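Local coordinates for glucan-binding protein C, GbpC (Streptococcus mutans UA159, PDB 5UQZ) that probably binds glucan at the streptococcal cell surface and appears to mediate both sucrose-dependent and sucrose-independent adherence, its beta-supersandwich domain carrying a bound calcium ion, at residues E43-E48 against G56-A61; Y100-Y105 against S161-G166; N114-D117 against D121-F124; G251-L256 against I261-D266; D279-W284 against T292-T297. One frame throughout, in Å; residues are numbered along the deposited sequence. Where two conformers were deposited one is given.

Overall arrangement
All five contacts are partly buried. Contacts 2 and 3 lie at one end of the fold and touch through Y100 and W123: contact 3 includes the start of strand 122-127 of the four-stranded sheet, and contact 2 joins two loops near it. Contact 1, about 42 Å from contact 2 between centres, is on the opposite side of the chain's centre, where helices 3-51 and 57-60 meet. Contacts 4 and 5 are nearer the middle and the calcium ion. Only contact 4 pairs strands by backbone hydrogen bonds; contact 2 relies on a side-chain bond and water, contact 3 on an aromatic face, contacts 1 and 5 on van der Waals packing, each of these three with one bridging water.

Contact 1 of 5, residues E43-E48 against G56-A61; sequences EQYKKE and GRVEKA
The Y45 side chain reaches across from helix 43-48 and meets V58 at about a right angle, with the phenol oxygen doing the touching. Its CG stands anti to the backbone N (chi1 -176°), which carries the ring out from the helix toward residues 56-61. Y45 OH lies 3.6 Å from V58 CG1, and V58 CB sits at the ring's edge, near its plane. The oxygen also comes to 3.9 Å from E59 CB. No direct hydrogen bond spans the two segments; instead water 1, in the plane of the Y45 ring, is 2.7 Å from Y45 OH and, in one of the two conformers of E59, reaches E59 OE1 over a long 3.3 Å.

At the other end the packing is a close backbone approach, with E48 O 3.7 Å from G56 CA. R57, turned away from helix 43-48, bonds instead to N216 O and T306 OG1. The contact is a helix-to-helix packing across a short connection, in which the C-terminal part of the long helix 3-51, predicted in part as coiled coil, meets the short helix 57-60 that follows it.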
# COMPACT_ATOMS: atom_id res chain seq x y z
N GLU A 43 -4.16 8.96 -20.36
CA GLU A 43 -5.09 9.17 -21.45
C GLU A 43 -6.16 8.08 -21.47
O GLU A 43 -7.32 8.35 -21.79
CB GLU A 43 -4.33 9.24 -22.78
CG GLU A 43 -3.43 10.44 -22.93
CD GLU A 43 -4.16 11.79 -22.81
OE1 GLU A 43 -5.33 11.91 -23.24
OE2 GLU A 43 -3.53 12.73 -22.27
N GLN A 44 -5.76 6.84 -21.18
CA GLN A 44 -6.76 5.78 -21.10
C GLN A 44 -7.77 6.03 -20.00
O GLN A 44 -8.98 5.84 -20.20
CB GLN A 44 -6.07 4.42 -20.92
CG GLN A 44 -7.05 3.24 -20.87
CD GLN A 44 -7.84 3.05 -22.17
OE1 GLN A 44 -7.47 3.59 -23.21
NE2 GLN A 44 -8.92 2.28 -22.10
N TYR A 45 -7.30 6.44 -18.82
CA TYR A 45 -8.22 6.73 -17.74
C TYR A 45 -9.19 7.85 -18.10
O TYR A 45 -10.40 7.74 -17.85
CB TYR A 45 -7.41 7.09 -16.49
CG TYR A 45 -8.29 7.32 -15.27
CD1 TYR A 45 -9.20 6.33 -14.83
CD2 TYR A 45 -8.26 8.54 -14.60
CE1 TYR A 45 -10.03 6.54 -13.73
CE2 TYR A 45 -9.09 8.76 -13.47
CZ TYR A 45 -9.96 7.76 -13.04
OH TYR A 45 -10.75 7.97 -11.96
N LYS A 46 -8.69 8.92 -18.73
CA LYS A 46 -9.58 10.00 -19.13
C LYS A 46 -10.64 9.49 -20.09
O LYS A 46 -11.81 9.91 -20.01
CB LYS A 46 -8.79 11.14 -19.78
CG LYS A 46 -8.09 12.02 -18.73
CD LYS A 46 -7.63 13.34 -19.31
CE LYS A 46 -6.59 13.15 -20.38
NZ LYS A 46 -6.11 14.46 -20.95
N LYS A 47 -10.26 8.62 -21.04
CA LYS A 47 -11.22 8.07 -21.98
C LYS A 47 -12.25 7.21 -21.25
O LYS A 47 -13.45 7.25 -21.58
CB LYS A 47 -10.46 7.25 -23.02
CG LYS A 47 -11.32 6.49 -24.00
CD LYS A 47 -10.46 5.71 -25.00
CE LYS A 47 -11.30 4.82 -25.90
NZ LYS A 47 -11.72 3.56 -25.28
N GLU A 48 -11.82 6.38 -20.29
CA GLU A 48 -12.75 5.52 -19.55
C GLU A 48 -13.76 6.35 -18.78
O GLU A 48 -14.95 5.98 -18.71
CB GLU A 48 -11.97 4.61 -18.60
CG GLU A 48 -11.21 3.57 -19.38
CD GLU A 48 -10.23 2.78 -18.57
OE1 GLU A 48 -9.94 3.22 -17.43
OE2 GLU A 48 -9.72 1.75 -19.05
N GLY A 56 -14.04 3.86 -15.46
CA GLY A 56 -14.54 5.18 -15.17
C GLY A 56 -15.39 5.25 -13.91
O GLY A 56 -15.60 6.35 -13.39
N ARG A 57 -15.83 4.09 -13.40
CA ARG A 57 -16.60 4.11 -12.17
C ARG A 57 -15.83 4.68 -10.99
O ARG A 57 -16.46 5.15 -10.05
CB ARG A 57 -17.06 2.68 -11.85
CG ARG A 57 -18.22 2.24 -12.71
CD ARG A 57 -18.61 0.76 -12.51
NE ARG A 57 -18.70 0.39 -11.08
CZ ARG A 57 -19.64 0.75 -10.21
NH1 ARG A 57 -20.70 1.44 -10.65
NH2 ARG A 57 -19.55 0.41 -8.94
N VAL A 58 -14.50 4.67 -11.02
CA VAL A 58 -13.76 5.29 -9.90
C VAL A 58 -14.20 6.73 -9.69
O VAL A 58 -14.36 7.19 -8.55
CB VAL A 58 -12.24 5.22 -10.14
CG1 VAL A 58 -11.49 5.99 -9.05
CG2 VAL A 58 -11.78 3.78 -10.20
N GLU A 59 -14.37 7.47 -10.78
CA GLU A 59 -14.85 8.84 -10.72
C GLU A 59 -16.38 8.90 -10.74
O GLU A 59 -17.00 9.63 -9.95
CB GLU A 59 -14.26 9.62 -11.90
CG GLU A 59 -14.52 11.10 -11.85
CD GLU A 59 -13.58 11.88 -12.73
OE1 GLU A 59 -12.38 11.51 -12.84
OE2 GLU A 59 -14.04 12.89 -13.31
N LYS A 60 -17.01 8.13 -11.61
CA LYS A 60 -18.43 8.35 -11.87
C LYS A 60 -19.33 7.75 -10.80
O LYS A 60 -20.46 8.23 -10.63
CB LYS A 60 -18.79 7.82 -13.27
CG LYS A 60 -18.13 8.62 -14.40
CD LYS A 60 -18.45 8.05 -15.83
CE LYS A 60 -19.93 8.18 -16.20
NZ LYS A 60 -20.28 9.62 -16.40
N ALA A 61 -18.89 6.67 -10.16
CA ALA A 61 -19.78 5.94 -9.26
C ALA A 61 -19.46 6.19 -7.80
O ALA A 61 -20.18 5.68 -6.94
CB ALA A 61 -19.71 4.45 -9.50
O HOH W 1 -10.29 10.26 -10.63

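Contact 2 of 5, residues Y100-Y105 against S161-G166; sequences YNTDNY and STNNEG
T102 OG1 is gripped from several sides: N163 ND2 donates to it, it donates to water 2, and the backbone N of Q185 is a further partner outside the two loops. The amide bond from N163 ND2 to T102 OG1 is 3.1 Å long and almost straight, 172° at the hydrogen, and the hydroxyl oxygen lies close to the amide plane of N163. The two side chains cross at about a right angle. A chi1 of 73° tucks N163 CG between its own backbone N and carbonyl carbon, and the amide is then held at both ends: ND2 also bonds to S167 OG, while OD1 accepts from E165 N at 2.9 Å in an Asx turn, the donor standing well above the carbonyl plane. An ST turn from S161 OG to N163 N precedes it, and a second Asx turn, N101 OD1 with D103 N, shapes the opposite loop.

Water 2 is 2.6 Å from T102 OG1 and donates to D103 OD1 and, in one of the two conformers of E165, to E165 OE2. In that conformer the carboxylates approach to 4.4 Å between D103 OD1 and E165 OE2, and D103 OD2 has its own partner in Q185 NE2. The contact thus joins the loop after helix 96-99 to the connection between strands 151-160 and 167-172. Its chemistry implies that the shared, donating water would be expected to ease the repulsion between the two carboxylates, if both are ionised.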
# COMPACT_ATOMS: atom_id res chain seq x y z
N TYR A 100 8.97 -7.05 13.12
CA TYR A 100 7.96 -8.05 12.86
C TYR A 100 8.54 -9.46 12.87
O TYR A 100 7.85 -10.40 12.48
CB TYR A 100 7.22 -7.75 11.56
CG TYR A 100 6.23 -6.61 11.77
CD1 TYR A 100 4.92 -6.86 12.20
CD2 TYR A 100 6.63 -5.29 11.60
CE1 TYR A 100 4.03 -5.82 12.38
CE2 TYR A 100 5.76 -4.24 11.78
CZ TYR A 100 4.45 -4.51 12.22
OH TYR A 100 3.56 -3.48 12.38
N ASN A 101 9.76 -9.63 13.35
CA ASN A 101 10.33 -10.96 13.48
C ASN A 101 9.78 -11.58 14.76
O ASN A 101 10.25 -11.30 15.86
CB ASN A 101 11.85 -10.89 13.51
CG ASN A 101 12.46 -12.26 13.60
OD1 ASN A 101 11.76 -13.26 13.81
ND2 ASN A 101 13.78 -12.34 13.41
N THR A 102 8.73 -12.41 14.62
CA THR A 102 8.09 -13.02 15.79
C THR A 102 9.03 -13.92 16.58
O THR A 102 8.72 -14.23 17.74
CB THR A 102 6.80 -13.73 15.37
OG1 THR A 102 7.06 -14.54 14.20
CG2 THR A 102 5.71 -12.73 15.01
N ASP A 103 10.16 -14.34 16.00
CA ASP A 103 11.13 -15.09 16.80
C ASP A 103 11.72 -14.25 17.93
O ASP A 103 12.29 -14.80 18.88
CB ASP A 103 12.34 -15.48 15.94
CG ASP A 103 12.03 -16.55 14.91
OD1 ASP A 103 10.96 -17.16 14.92
OD2 ASP A 103 12.93 -16.81 14.08
N ASN A 104 11.65 -12.92 17.81
CA ASN A 104 12.31 -12.02 18.76
C ASN A 104 11.39 -11.57 19.89
O ASN A 104 11.74 -10.66 20.65
CB ASN A 104 12.80 -10.78 18.01
CG ASN A 104 13.98 -11.07 17.10
OD1 ASN A 104 14.67 -12.06 17.27
ND2 ASN A 104 14.23 -10.17 16.15
N TYR A 105 10.22 -12.17 20.00
CA TYR A 105 9.27 -11.89 21.07
C TYR A 105 9.01 -13.19 21.80
O TYR A 105 9.12 -14.28 21.22
CB TYR A 105 7.95 -11.34 20.50
CG TYR A 105 8.07 -10.01 19.79
CD1 TYR A 105 8.55 -9.93 18.48
CD2 TYR A 105 7.64 -8.87 20.38
CE1 TYR A 105 8.63 -8.71 17.80
CE2 TYR A 105 7.74 -7.64 19.77
CZ TYR A 105 8.22 -7.57 18.45
OH TYR A 105 8.25 -6.34 17.83
N SER A 161 -0.24 -18.10 8.73
CA SER A 161 0.95 -17.28 8.95
C SER A 161 2.15 -17.89 8.22
O SER A 161 2.13 -19.08 7.84
CB SER A 161 1.26 -17.21 10.45
OG SER A 161 2.38 -16.41 10.65
N THR A 162 3.21 -17.09 8.08
CA THR A 162 4.50 -17.56 7.62
C THR A 162 5.36 -18.14 8.75
O THR A 162 6.43 -18.70 8.45
CB THR A 162 5.24 -16.44 6.89
OG1 THR A 162 5.28 -15.31 7.76
CG2 THR A 162 4.52 -16.03 5.63
N ASN A 163 4.95 -17.98 10.02
CA ASN A 163 5.71 -18.60 11.08
C ASN A 163 5.13 -19.97 11.42
O ASN A 163 4.19 -20.45 10.77
CB ASN A 163 5.88 -17.64 12.28
CG ASN A 163 4.61 -17.43 13.12
OD1 ASN A 163 3.65 -18.24 13.07
ND2 ASN A 163 4.60 -16.37 13.89
N ASN A 164 5.73 -20.64 12.41
CA ASN A 164 5.29 -21.97 12.80
C ASN A 164 4.51 -21.94 14.11
O ASN A 164 4.40 -22.95 14.80
CB ASN A 164 6.45 -22.96 12.85
CG ASN A 164 6.90 -23.36 11.45
OD1 ASN A 164 6.07 -23.49 10.57
ND2 ASN A 164 8.19 -23.60 11.27
N GLU A 165 3.93 -20.80 14.45
CA GLU A 165 3.22 -20.60 15.70
C GLU A 165 1.76 -20.20 15.48
O GLU A 165 1.06 -19.92 16.46
CB GLU A 165 3.92 -19.54 16.56
CG GLU A 165 5.41 -19.79 16.80
CD GLU A 165 6.12 -18.57 17.40
OE1 GLU A 165 5.54 -17.90 18.28
OE2 GLU A 165 7.25 -18.28 16.98
N GLY A 166 1.30 -20.16 14.23
CA GLY A 166 -0.09 -19.77 13.98
C GLY A 166 -0.40 -18.37 14.45
O GLY A 166 -1.49 -18.12 14.97
O HOH W 2 8.22 -16.79 14.97
O HOH W 3 8.58 -17.03 18.76

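Contact 3 of 5, residues N114-D117 against D121-F124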
# COMPACT_ATOMS: atom_id res chain seq x y z
N ASN A 114 -5.61 -5.25 27.76
CA ASN A 114 -5.16 -4.23 26.81
C ASN A 114 -4.51 -3.05 27.54
O ASN A 114 -5.19 -2.39 28.35
CB ASN A 114 -6.39 -3.72 26.07
CG ASN A 114 -6.02 -2.73 24.93
OD1 ASN A 114 -4.83 -2.42 24.73
ND2 ASN A 114 -7.02 -2.28 24.18
N PRO A 115 -3.24 -2.71 27.28
CA PRO A 115 -2.64 -1.56 27.93
C PRO A 115 -2.80 -0.28 27.12
O PRO A 115 -2.36 0.78 27.60
CB PRO A 115 -1.17 -1.93 28.00
CG PRO A 115 -0.94 -2.73 26.73
CD PRO A 115 -2.25 -3.51 26.50
N TYR A 116 -3.34 -0.33 25.90
CA TYR A 116 -3.42 0.82 25.01
C TYR A 116 -4.72 1.57 25.25
O TYR A 116 -5.80 0.99 25.43
CB TYR A 116 -3.31 0.39 23.53
CG TYR A 116 -1.98 -0.28 23.25
CD1 TYR A 116 -0.83 0.48 22.96
CD2 TYR A 116 -1.84 -1.65 23.31
CE1 TYR A 116 0.39 -0.10 22.80
CE2 TYR A 116 -0.60 -2.27 23.15
CZ TYR A 116 0.49 -1.49 22.88
OH TYR A 116 1.75 -2.07 22.76
N ASP A 117 -4.64 2.89 25.23
CA ASP A 117 -5.81 3.74 25.30
C ASP A 117 -6.63 3.55 24.02
O ASP A 117 -6.07 3.26 22.96
CB ASP A 117 -5.32 5.18 25.36
CG ASP A 117 -6.43 6.14 25.69
OD1 ASP A 117 -6.70 6.34 26.89
OD2 ASP A 117 -7.06 6.69 24.78
N ASP A 121 -2.89 3.95 18.46
CA ASP A 121 -2.56 2.73 17.74
C ASP A 121 -2.26 1.63 18.74
O ASP A 121 -1.64 1.86 19.77
CB ASP A 121 -1.33 2.96 16.86
CG ASP A 121 -1.52 4.01 15.78
OD1 ASP A 121 -2.66 4.35 15.40
OD2 ASP A 121 -0.48 4.46 15.25
N THR A 122 -2.70 0.41 18.43
CA THR A 122 -2.65 -0.70 19.38
C THR A 122 -1.89 -1.87 18.77
O THR A 122 -2.04 -2.15 17.59
CB THR A 122 -4.12 -1.10 19.67
OG1 THR A 122 -4.77 0.03 20.30
CG2 THR A 122 -4.25 -2.28 20.61
N TRP A 123 -1.11 -2.59 19.55
CA TRP A 123 -0.31 -3.72 19.06
C TRP A 123 -0.78 -5.00 19.73
O TRP A 123 -1.00 -5.01 20.96
CB TRP A 123 1.16 -3.49 19.43
CG TRP A 123 1.90 -2.49 18.62
CD1 TRP A 123 1.92 -1.12 18.81
CD2 TRP A 123 2.80 -2.76 17.54
NE1 TRP A 123 2.78 -0.53 17.90
CE2 TRP A 123 3.34 -1.52 17.12
CE3 TRP A 123 3.20 -3.92 16.90
CZ2 TRP A 123 4.26 -1.43 16.09
CZ3 TRP A 123 4.10 -3.84 15.87
CH2 TRP A 123 4.61 -2.60 15.47
N PHE A 124 -0.86 -6.07 18.95
CA PHE A 124 -1.26 -7.35 19.50
C PHE A 124 -0.83 -8.46 18.55
O PHE A 124 -0.51 -8.21 17.39
CB PHE A 124 -2.79 -7.45 19.77
CG PHE A 124 -3.65 -7.02 18.62
CD1 PHE A 124 -3.96 -7.89 17.58
CD2 PHE A 124 -4.17 -5.73 18.60
CE1 PHE A 124 -4.81 -7.46 16.53
CE2 PHE A 124 -4.99 -5.32 17.56
CZ PHE A 124 -5.30 -6.20 16.54
O HOH W 4 -6.72 0.19 22.35
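A tight return of the chain leads into strand 122-127, an outermost strand of the four-stranded antiparallel sheet, and the ring of Y116 lies against the start of that strand. With CG beside the backbone N (chi1 -61°), the ring presents one face to the strand's backbone. T122 CA forms a CH-pi contact, 4.2 Å from the centroid of the Y116 ring and 19° off its normal; W123 N lies over the same face, 3.6 Å above the plane and likewise offset toward the rim. Further along, Y116 CE2 comes to 3.5 Å from W123 O, and Y116 OH rests 3.7 Å from W123 CB. Nearer the backbone, Y116 CB meets T122 OG1, and T122 CG2 packs on Y116 CD2 at 3.7 Å. The phenol oxygen takes its hydrogen-bond partner from outside, L83 O, in the short strand 82-83 that also bonds W123 through the backbone.

N114 to Y116 forms an Asx turn: N114 OD1 accepts from Y116 N at 2.8 Å, the donor well above the carbonyl plane. This leaves N114 ND2 to give a hydrogen to water 4, which in turn donates to D117 O and lies 2.8 Å from T122 OG1. The threonine hydroxyl also bonds to E120 O within the intervening turn. No direct hydrogen bond crosses between residues 114-117 and 121-124; dispersion, the CH-pi contact and one water join them, while the bond from Y116 OH to L83 O satisfies the phenol and thereby ties the ring to strand 82-83.

Contact 4 of 5, residues G251-L256 against I261-D266; sequences GSSVDL and IYSAKD
A chi1 of 67° sets I261 CG1 between its backbone N and carbonyl carbon and leaves CG2 beside the N, where it meets L256 CD1 at 3.9 Å. V254 has CG1 anti to its backbone N (chi1 171°), and that methyl packs 4.1 Å from I261 CB. The leucine crosses the isoleucine at about a right angle, the valine more obliquely. L256 and I261 share one face of the sheet, while D255 and Y262 occupy the other; F246 touches L256, I261 and D255.

Strands 254-257 and 260-263 form an antiparallel beta hairpin, whose strand 260-263 joins the larger sheet through strand 233-240. D255 and Y262 are its hydrogen-bonded pair: D255 N donates to Y262 O, and Y262 N to D255 O in the carbonyl plane, each over 3.1 Å. L256 and I261 make the next, non-hydrogen-bonded pair, where I261 CA directs a CA-H...O contact at D255 O.

Past V254 the regular bonding ends, and water 5 donates to S253 O and Y262 O and accepts from A264 N at 2.9 Å. S263 OG turns back to K265 O over 2.7 Å, and S253 OG bonds outside the hairpin to Y300 O and N267 ND2. The Y262 ring makes a cation-pi contact with K238, and its side chain lies about 6 Å from that of the calcium ligand E237.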
# COMPACT_ATOMS: atom_id res chain seq x y z
N GLY A 251 -3.26 0.96 -16.88
CA GLY A 251 -1.81 1.02 -16.78
C GLY A 251 -1.24 0.32 -15.57
O GLY A 251 -0.00 0.31 -15.43
N SER A 252 -2.06 -0.22 -14.69
CA SER A 252 -1.53 -0.87 -13.50
C SER A 252 -0.95 -2.24 -13.83
O SER A 252 -1.40 -2.93 -14.77
CB SER A 252 -2.65 -1.04 -12.49
OG SER A 252 -2.16 -1.75 -11.38
N SER A 253 0.05 -2.65 -13.03
CA SER A 253 0.58 -4.01 -13.04
C SER A 253 -0.39 -5.02 -12.45
O SER A 253 -0.16 -6.23 -12.62
CB SER A 253 1.89 -4.02 -12.25
OG SER A 253 1.65 -3.75 -10.86
N VAL A 254 -1.45 -4.56 -11.77
CA VAL A 254 -2.34 -5.45 -11.03
C VAL A 254 -3.54 -5.82 -11.91
O VAL A 254 -4.20 -4.95 -12.49
CB VAL A 254 -2.83 -4.74 -9.75
CG1 VAL A 254 -3.93 -5.52 -9.05
CG2 VAL A 254 -1.64 -4.50 -8.85
N ASP A 255 -3.83 -7.12 -11.99
CA ASP A 255 -4.97 -7.58 -12.74
C ASP A 255 -5.58 -8.77 -12.04
O ASP A 255 -5.05 -9.27 -11.04
CB ASP A 255 -4.58 -7.92 -14.19
CG ASP A 255 -5.73 -7.57 -15.17
OD1 ASP A 255 -6.94 -7.60 -14.82
OD2 ASP A 255 -5.41 -7.26 -16.32
N LEU A 256 -6.69 -9.25 -12.60
CA LEU A 256 -7.41 -10.39 -12.10
C LEU A 256 -6.78 -11.69 -12.60
O LEU A 256 -6.55 -11.85 -13.81
CB LEU A 256 -8.85 -10.30 -12.59
CG LEU A 256 -9.82 -11.35 -12.09
CD1 LEU A 256 -10.05 -11.20 -10.58
CD2 LEU A 256 -11.12 -11.21 -12.88
N ILE A 261 -6.61 -10.76 -7.21
CA ILE A 261 -5.92 -9.68 -7.93
C ILE A 261 -4.51 -9.54 -7.38
O ILE A 261 -4.29 -9.64 -6.17
CB ILE A 261 -6.65 -8.32 -7.95
CG1 ILE A 261 -6.73 -7.68 -6.57
CG2 ILE A 261 -8.05 -8.52 -8.61
CD1 ILE A 261 -7.15 -6.22 -6.62
N TYR A 262 -3.56 -9.32 -8.28
CA TYR A 262 -2.17 -9.11 -7.93
C TYR A 262 -1.43 -8.79 -9.22
O TYR A 262 -1.97 -8.89 -10.33
CB TYR A 262 -1.53 -10.33 -7.25
CG TYR A 262 -1.59 -11.66 -7.95
CD1 TYR A 262 -2.71 -12.49 -7.81
CD2 TYR A 262 -0.52 -12.08 -8.74
CE1 TYR A 262 -2.77 -13.73 -8.43
CE2 TYR A 262 -0.56 -13.33 -9.39
CZ TYR A 262 -1.69 -14.13 -9.25
OH TYR A 262 -1.73 -15.34 -9.89
N SER A 263 -0.16 -8.43 -9.06
CA SER A 263 0.73 -8.24 -10.19
C SER A 263 1.39 -9.56 -10.52
O SER A 263 2.15 -10.08 -9.72
CB SER A 263 1.79 -7.19 -9.82
OG SER A 263 2.69 -6.94 -10.89
N ALA A 264 1.12 -10.09 -11.74
CA ALA A 264 1.65 -11.41 -12.09
C ALA A 264 3.17 -11.41 -12.15
O ALA A 264 3.80 -12.44 -11.83
CB ALA A 264 1.07 -11.84 -13.44
N LYS A 265 3.77 -10.30 -12.57
CA LYS A 265 5.21 -10.16 -12.69
C LYS A 265 5.72 -9.16 -11.67
O LYS A 265 4.97 -8.42 -11.04
CB LYS A 265 5.58 -9.70 -14.10
CG LYS A 265 5.24 -10.70 -15.18
CD LYS A 265 5.68 -10.14 -16.51
CE LYS A 265 4.86 -10.67 -17.69
NZ LYS A 265 5.74 -10.96 -18.87
N ASP A 266 7.04 -9.12 -11.49
CA ASP A 266 7.67 -8.15 -10.61
C ASP A 266 7.24 -6.75 -11.02
O ASP A 266 7.28 -6.40 -12.20
CB ASP A 266 9.19 -8.35 -10.71
CG ASP A 266 10.01 -7.40 -9.80
OD1 ASP A 266 9.90 -6.17 -9.97
OD2 ASP A 266 10.83 -7.84 -8.96
O HOH W 5 -0.93 -8.82 -13.37

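Contact 5 of 5, residues D279-W284 against T292-T297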
# COMPACT_ATOMS: atom_id res chain seq x y z
N ASP A 279 10.90 1.36 -4.84
CA ASP A 279 11.64 1.71 -3.63
C ASP A 279 12.01 3.18 -3.64
O ASP A 279 12.08 3.83 -4.70
CB ASP A 279 12.99 0.99 -3.50
CG ASP A 279 12.90 -0.51 -3.28
OD1 ASP A 279 11.80 -1.04 -3.05
OD2 ASP A 279 14.00 -1.16 -3.31
N GLY A 280 12.31 3.69 -2.44
CA GLY A 280 12.92 4.99 -2.27
C GLY A 280 11.90 6.11 -2.22
O GLY A 280 10.70 5.92 -2.43
N ALA A 281 12.41 7.31 -1.94
CA ALA A 281 11.54 8.48 -1.85
C ALA A 281 10.82 8.76 -3.16
O ALA A 281 9.72 9.32 -3.15
CB ALA A 281 12.35 9.70 -1.42
N ASP A 282 11.43 8.41 -4.29
CA ASP A 282 10.86 8.67 -5.60
C ASP A 282 10.15 7.47 -6.19
O ASP A 282 9.66 7.54 -7.33
CB ASP A 282 11.93 9.18 -6.57
CG ASP A 282 12.60 10.44 -6.09
OD1 ASP A 282 11.94 11.23 -5.39
OD2 ASP A 282 13.79 10.65 -6.41
N GLY A 283 10.04 6.38 -5.45
CA GLY A 283 9.45 5.19 -6.01
C GLY A 283 7.94 5.25 -6.00
O GLY A 283 7.32 6.03 -5.25
N TRP A 284 7.33 4.39 -6.81
CA TRP A 284 5.87 4.42 -6.93
C TRP A 284 5.17 4.07 -5.62
O TRP A 284 4.00 4.44 -5.44
CB TRP A 284 5.37 3.53 -8.08
CG TRP A 284 5.59 2.06 -7.92
CD1 TRP A 284 6.55 1.31 -8.54
CD2 TRP A 284 4.80 1.12 -7.12
NE1 TRP A 284 6.45 -0.01 -8.15
CE2 TRP A 284 5.38 -0.14 -7.29
CE3 TRP A 284 3.67 1.25 -6.30
CZ2 TRP A 284 4.88 -1.26 -6.65
CZ3 TRP A 284 3.19 0.15 -5.67
CH2 TRP A 284 3.78 -1.11 -5.83
N THR A 292 -0.71 8.09 3.18
CA THR A 292 -1.00 8.72 1.91
C THR A 292 0.13 8.40 0.93
O THR A 292 1.31 8.43 1.31
CB THR A 292 -1.12 10.23 2.09
OG1 THR A 292 0.06 10.74 2.73
CG2 THR A 292 -2.33 10.59 2.95
N PRO A 293 -0.18 8.06 -0.32
CA PRO A 293 0.89 7.87 -1.31
C PRO A 293 1.60 9.18 -1.58
O PRO A 293 0.99 10.25 -1.67
CB PRO A 293 0.15 7.37 -2.56
CG PRO A 293 -1.18 6.87 -2.05
CD PRO A 293 -1.51 7.73 -0.88
N ARG A 294 2.92 9.09 -1.67
CA ARG A 294 3.71 10.23 -2.08
C ARG A 294 3.79 10.37 -3.60
O ARG A 294 4.04 11.49 -4.07
CB ARG A 294 5.13 10.10 -1.51
CG ARG A 294 5.21 10.40 -0.02
CD ARG A 294 6.51 9.86 0.52
NE ARG A 294 7.57 10.84 0.37
CZ ARG A 294 8.83 10.61 0.72
NH1 ARG A 294 9.17 9.42 1.22
NH2 ARG A 294 9.75 11.55 0.56
N ALA A 295 3.56 9.30 -4.37
CA ALA A 295 3.94 9.23 -5.78
C ALA A 295 2.74 9.34 -6.72
O ALA A 295 1.75 8.63 -6.55
CB ALA A 295 4.66 7.90 -6.08
N ALA A 296 2.86 10.16 -7.77
CA ALA A 296 1.85 10.16 -8.83
C ALA A 296 1.78 8.83 -9.56
O ALA A 296 0.75 8.53 -10.19
CB ALA A 296 2.20 11.22 -9.87
N THR A 297 2.80 7.98 -9.46
CA THR A 297 2.81 6.67 -10.09
C THR A 297 2.26 5.56 -9.18
O THR A 297 2.37 4.39 -9.56
CB THR A 297 4.23 6.33 -10.55
OG1 THR A 297 5.08 6.56 -9.42
CG2 THR A 297 4.66 7.20 -11.76
O HOH W 6 8.03 6.39 -9.68
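W284 and T297 meet tightly within the long, irregular loop that connects strand 260-263 to strand 303-306, whereas A281 and R294 make a looser contact at its exposed edge, on a type I beta turn from G280 to G283 closed by G283 N bonding to G280 O. At the tight end T297 OG1 lies 3.3 Å from W284 CB, brought there by a chi1 of 50° that sets the hydroxyl between the backbone N and carbonyl carbon of T297. Beside it the A295 methyl is wedged against two carbonyl oxygens, 3.4 Å from G283 O and 3.6 Å from W284 O. The indole itself leads away from residues 292-297: W284 NE1 donates to N267 O, its ring meets Y300 edge-to-face, and its side chain passes about 4 Å from that of N226, a calcium ligand.

In the outer part R294, its chain bent at chi3, extends along the turn and brings NH2 to 3.8 Å from A281 CB; A281 O stands over the centre of the guanidinium face. No hydrogen bond passes directly between the segments. Water 6 supplies the polar link, donating to D282 O at 3.1 Å and lying 3.0 Å from T297 OG1.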